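Long-range contacts in CHIR AB1 (Gallus gallus, PDB 2VSD), which acts as an avian classical Fc receptor, a membrane protein that probably binds the Fc region of antibody through the immunoglobulin domain described here: residues L8-S13 / D20-R25; V35-N40 / A56-A61. All blocks are in the same frame, centred on the assembly; numbering follows the deposited sequence.

The two contacts come one after the other along the chain, 8-13 with 20-25 first and 35-40 with 56-61 second, and their centres lie about 9 Å apart inside one immunoglobulin domain. Contact 1 is made within a sheet, between strands 7-11 and 21-27; contact 2 joins that sheet to the four-stranded one holding strand 33-39, through side chains packed between them. They meet because strand 55-61 borders strand 21-27: Phe58 N lies 2.9 Å from Leu24 O, a probable hydrogen bond, and Leu24 CD2 packs 3.7 Å from Phe60 CE2. Together they represent the two kinds of cohesion in a beta sandwich, backbone pairing along a sheet and apolar filling between sheets.

Contact 1. Residues L8-S13 / D20-R25; sequences LSLHPS and DTVTLR. Unlike the reference sequence in segment 20-25: Thr21 (reference Asn).
Strands 8-11 and 21-25 run antiparallel, their axes 4.7 Å apart at closest approach and 166° between directions, as the first hairpin of the immunoglobulin beta sandwich. Ser9 with Arg25 and His11 with Thr23 are hydrogen-bonded pairs, each closed by two N-H to O=C bonds; Ser9 N to Arg25 O measures 2.9 Å. Leu10 and Leu24 form the non-hydrogen-bonded pair between them and turn to the sandwich interior, where their side chains lie alongside each other with their ends in the same direction. Leu10 CG is anti to the backbone N (chi1 163°), which carries CD1 toward strand 21-25 to touch Leu24 CD2 at 3.8 Å and Val22 CB at 3.9 Å. Leu8 adds its CD1, set 3.9 Å from Leu24 CB, and also packs on Tyr71 and Cys73 of the facing sheet. The other face, with Ser9, His11, Thr23 and Arg25, is polar. Arg25 lays its CB 3.5 Å from Ser9 OG, then extends to a salt bridge with Glu57, while Thr23 OG1 bonds Ser59. One water donates to both His11 O and Thr21 O and accepts from Thr23 OG1. A second, in the plane of the imidazole, sits 2.6 Å from His11 ND1 and donates to Thr23 O.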
# COMPACT_ATOMS: atom_id res chain seq x y z
N LEU A 8 11.76 9.18 -8.94
CA LEU A 8 10.61 10.03 -8.65
C LEU A 8 11.05 11.47 -8.90
O LEU A 8 12.18 11.87 -8.53
CB LEU A 8 10.18 9.81 -7.19
CG LEU A 8 8.95 10.54 -6.62
CD1 LEU A 8 7.66 10.19 -7.36
CD2 LEU A 8 8.86 10.26 -5.09
N SER A 9 10.20 12.22 -9.59
CA SER A 9 10.44 13.65 -9.71
C SER A 9 9.26 14.43 -9.13
O SER A 9 8.13 13.93 -9.07
CB SER A 9 10.70 14.03 -11.17
OG SER A 9 9.58 13.77 -11.97
N LEU A 10 9.55 15.64 -8.71
CA LEU A 10 8.53 16.54 -8.16
C LEU A 10 8.50 17.86 -8.92
O LEU A 10 9.54 18.52 -9.06
CB LEU A 10 8.84 16.77 -6.69
CG LEU A 10 8.17 17.97 -6.01
CD1 LEU A 10 6.67 17.73 -5.83
CD2 LEU A 10 8.84 18.28 -4.67
N HIS A 11 7.31 18.28 -9.37
CA HIS A 11 7.17 19.57 -10.08
C HIS A 11 5.88 20.23 -9.63
O HIS A 11 4.84 19.58 -9.65
CB HIS A 11 7.13 19.39 -11.60
CG HIS A 11 8.37 18.76 -12.17
ND1 HIS A 11 8.48 17.41 -12.39
CD2 HIS A 11 9.56 19.30 -12.52
CE1 HIS A 11 9.69 17.13 -12.86
NE2 HIS A 11 10.37 18.27 -12.95
N PRO A 12 5.94 21.50 -9.21
CA PRO A 12 7.13 22.28 -8.93
C PRO A 12 7.79 21.80 -7.63
O PRO A 12 7.12 21.18 -6.79
CB PRO A 12 6.57 23.69 -8.73
CG PRO A 12 5.18 23.42 -8.15
CD PRO A 12 4.70 22.27 -8.95
N SER A 13 9.08 22.08 -7.47
CA SER A 13 9.77 21.68 -6.24
C SER A 13 10.18 22.88 -5.36
O SER A 13 10.43 22.72 -4.17
CB SER A 13 10.99 20.83 -6.57
OG SER A 13 11.78 21.50 -7.55
N ASP A 20 -1.26 25.18 -3.91
CA ASP A 20 -0.63 24.85 -5.17
C ASP A 20 -0.88 23.39 -5.51
O ASP A 20 -1.12 22.59 -4.62
CB ASP A 20 0.88 25.06 -5.12
CG ASP A 20 1.27 26.49 -5.06
OD1 ASP A 20 0.41 27.40 -5.25
OD2 ASP A 20 2.47 26.70 -4.78
N THR A 21 -0.83 23.04 -6.80
CA THR A 21 -0.94 21.64 -7.24
C THR A 21 0.47 21.11 -7.57
O THR A 21 1.26 21.79 -8.26
CB THR A 21 -1.96 21.51 -8.43
OG1 THR A 21 -3.23 21.95 -7.96
CG2 THR A 21 -2.07 20.04 -8.93
N VAL A 22 0.82 19.95 -7.02
CA VAL A 22 2.10 19.32 -7.31
C VAL A 22 1.89 18.00 -8.04
O VAL A 22 0.85 17.36 -7.92
CB VAL A 22 2.99 19.09 -6.06
CG1 VAL A 22 3.36 20.40 -5.38
CG2 VAL A 22 2.29 18.13 -5.03
N THR A 23 2.91 17.61 -8.80
CA THR A 23 2.89 16.37 -9.53
C THR A 23 4.15 15.62 -9.15
O THR A 23 5.29 16.13 -9.29
CB THR A 23 2.90 16.61 -11.07
OG1 THR A 23 1.68 17.27 -11.46
CG2 THR A 23 2.97 15.26 -11.78
N LEU A 24 3.94 14.40 -8.68
CA LEU A 24 5.01 13.47 -8.38
C LEU A 24 4.97 12.42 -9.47
O LEU A 24 3.99 11.67 -9.59
CB LEU A 24 4.75 12.77 -7.02
CG LEU A 24 5.02 13.53 -5.71
CD1 LEU A 24 6.51 13.77 -5.50
CD2 LEU A 24 4.20 14.81 -5.58
N ARG A 25 6.03 12.38 -10.27
CA ARG A 25 6.03 11.51 -11.43
C ARG A 25 6.97 10.34 -11.14
O ARG A 25 8.18 10.54 -10.87
CB ARG A 25 6.46 12.32 -12.67
CG ARG A 25 6.51 11.54 -13.94
CD ARG A 25 6.77 12.46 -15.13
NE ARG A 25 7.12 11.68 -16.32
CZ ARG A 25 6.26 11.28 -17.25
NH1 ARG A 25 4.97 11.59 -17.15
NH2 ARG A 25 6.70 10.58 -18.29
O HOH W 1 6.74 15.53 -11.80
O HOH W 2 2.11 20.32 -10.96

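Contact 2. Residues V35-N40 / A56-A61; sequences VQLWLN and AEFSFA. With NAG (2-acetamido-2-deoxy-beta-D-glucopyranose), chain B.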
# COMPACT_ATOMS: atom_id res chain seq x y z
N VAL A 35 1.41 1.18 -9.04
CA VAL A 35 2.45 2.11 -8.59
C VAL A 35 1.98 2.73 -7.28
O VAL A 35 0.81 3.08 -7.16
CB VAL A 35 2.72 3.19 -9.62
CG1 VAL A 35 3.92 4.04 -9.21
CG2 VAL A 35 2.96 2.56 -11.01
N GLN A 36 2.88 2.84 -6.30
CA GLN A 36 2.52 3.42 -5.00
C GLN A 36 3.28 4.71 -4.72
O GLN A 36 4.50 4.77 -4.97
CB GLN A 36 2.88 2.44 -3.91
CG GLN A 36 2.14 1.11 -4.05
CD GLN A 36 2.49 0.11 -2.98
OE1 GLN A 36 3.54 0.18 -2.32
NE2 GLN A 36 1.60 -0.89 -2.81
N LEU A 37 2.61 5.69 -4.13
CA LEU A 37 3.30 6.85 -3.63
C LEU A 37 3.26 6.80 -2.11
O LEU A 37 2.17 6.75 -1.53
CB LEU A 37 2.65 8.16 -4.13
CG LEU A 37 3.42 9.45 -3.74
CD1 LEU A 37 4.72 9.62 -4.58
CD2 LEU A 37 2.50 10.64 -3.95
N TRP A 38 4.44 6.91 -1.51
CA TRP A 38 4.63 6.81 -0.06
C TRP A 38 5.08 8.15 0.45
O TRP A 38 5.88 8.85 -0.22
CB TRP A 38 5.74 5.81 0.24
CG TRP A 38 5.29 4.40 0.01
CD1 TRP A 38 4.97 3.84 -1.20
CD2 TRP A 38 5.10 3.40 1.00
NE1 TRP A 38 4.62 2.50 -1.01
CE2 TRP A 38 4.68 2.22 0.33
CE3 TRP A 38 5.27 3.36 2.40
CZ2 TRP A 38 4.38 1.02 1.01
CZ3 TRP A 38 5.00 2.17 3.09
CH2 TRP A 38 4.55 1.00 2.38
N LEU A 39 4.56 8.52 1.62
CA LEU A 39 4.92 9.78 2.29
C LEU A 39 5.40 9.46 3.71
O LEU A 39 4.64 8.83 4.48
CB LEU A 39 3.72 10.75 2.31
CG LEU A 39 3.84 11.99 3.21
CD1 LEU A 39 5.13 12.82 2.87
CD2 LEU A 39 2.61 12.90 3.13
N ASN A 40 6.65 9.84 4.04
CA ASN A 40 7.19 9.60 5.39
C ASN A 40 7.10 8.12 5.78
O ASN A 40 6.86 7.76 6.96
CB ASN A 40 6.47 10.44 6.46
CG ASN A 40 6.64 11.94 6.26
OD1 ASN A 40 7.42 12.40 5.42
ND2 ASN A 40 5.83 12.70 7.03
N ALA A 56 3.85 6.74 -13.87
CA ALA A 56 2.56 7.04 -13.26
C ALA A 56 2.75 8.40 -12.63
O ALA A 56 3.80 8.65 -12.07
CB ALA A 56 2.23 6.02 -12.16
N GLU A 57 1.76 9.28 -12.74
CA GLU A 57 1.85 10.61 -12.16
C GLU A 57 0.79 10.73 -11.08
O GLU A 57 -0.36 10.34 -11.30
CB GLU A 57 1.61 11.70 -13.21
CG GLU A 57 2.80 11.92 -14.11
CD GLU A 57 2.70 13.20 -14.92
OE1 GLU A 57 1.59 13.77 -15.02
OE2 GLU A 57 3.74 13.63 -15.45
N PHE A 58 1.18 11.26 -9.92
CA PHE A 58 0.24 11.52 -8.86
C PHE A 58 0.18 13.03 -8.76
O PHE A 58 1.15 13.66 -8.33
CB PHE A 58 0.76 10.94 -7.53
CG PHE A 58 0.99 9.45 -7.57
CD1 PHE A 58 -0.03 8.57 -7.16
CD2 PHE A 58 2.19 8.92 -8.04
CE1 PHE A 58 0.17 7.20 -7.20
CE2 PHE A 58 2.39 7.55 -8.10
CZ PHE A 58 1.39 6.69 -7.68
N SER A 59 -0.94 13.62 -9.15
CA SER A 59 -1.07 15.07 -9.07
C SER A 59 -2.12 15.37 -8.03
O SER A 59 -3.21 14.75 -8.05
CB SER A 59 -1.50 15.67 -10.41
OG SER A 59 -0.50 15.50 -11.38
N PHE A 60 -1.80 16.28 -7.12
CA PHE A 60 -2.74 16.65 -6.05
C PHE A 60 -2.52 18.07 -5.56
O PHE A 60 -1.43 18.67 -5.74
CB PHE A 60 -2.69 15.66 -4.88
CG PHE A 60 -1.32 15.44 -4.30
CD1 PHE A 60 -0.89 16.18 -3.19
CD2 PHE A 60 -0.46 14.47 -4.83
CE1 PHE A 60 0.37 15.98 -2.63
CE2 PHE A 60 0.79 14.27 -4.28
CZ PHE A 60 1.21 15.00 -3.18
N ALA A 61 -3.56 18.62 -4.95
CA ALA A 61 -3.44 19.95 -4.37
C ALA A 61 -2.79 19.84 -3.00
O ALA A 61 -3.06 18.89 -2.25
CB ALA A 61 -4.82 20.59 -4.26
C1 NAG B . 5.87 14.16 6.98
C2 NAG B . 4.59 14.63 7.68
C3 NAG B . 4.56 16.16 7.95
C4 NAG B . 5.92 16.66 8.46
C5 NAG B . 7.06 16.06 7.61
C6 NAG B . 8.48 16.46 8.06
C7 NAG B . 2.63 13.18 7.25
C8 NAG B . 3.17 12.23 8.24
N2 NAG B . 3.37 14.26 6.95
O3 NAG B . 3.51 16.44 8.87
O4 NAG B . 6.09 18.07 8.33
O5 NAG B . 6.99 14.64 7.66
O6 NAG B . 8.62 16.14 9.45
O7 NAG B . 1.54 12.86 6.71
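Leu37 stands over the ring of Phe58: its CB lies 3.8 Å from the ring centroid and only 1° off the normal, a CH-pi contact centred on the face. The two side chains run antiparallel, each reaching toward the other's strand, and Leu37 CG, anti to the backbone N (chi1 -175°), brings CD2 down to 4.0 Å from Phe58 CB. The rim of the same ring points at the 35-40 backbone, with Phe58 CZ 3.7 Å from Val35 O, which lies near the ring plane. Val35 meets Phe58 at a slant, its CG1 4.0 Å from Phe58 CZ, while its other methyl, CG2, reaches Ala56 CB at 3.7 Å. At the far end Leu37 CD2 also meets Phe60 CE2, so one methyl bridges two aromatic residues. Alternation turns Gln36 and Trp38 to the opposite face of their strand. There Trp38 NE1 donates to Gln36 OE1 at 2.9 Å; OE1 lies in the indole plane, but NE1 approaches from above the amide plane, and OE1 also accepts from Arg74. Beyond the strand end, Asn40 ND2 is bonded covalently to C1 of the N-acetylglucosamine. The axes of strands 35-39 and 56-61 come within 8.5 Å at closest approach and cross at -39°, as expected for the facing sheets of an immunoglobulin sandwich. Phe45 of strand 42-49 packs on Phe58, Tyr71 of strand 69-78 on Leu37, and Val22 of strand 21-27 on Phe60.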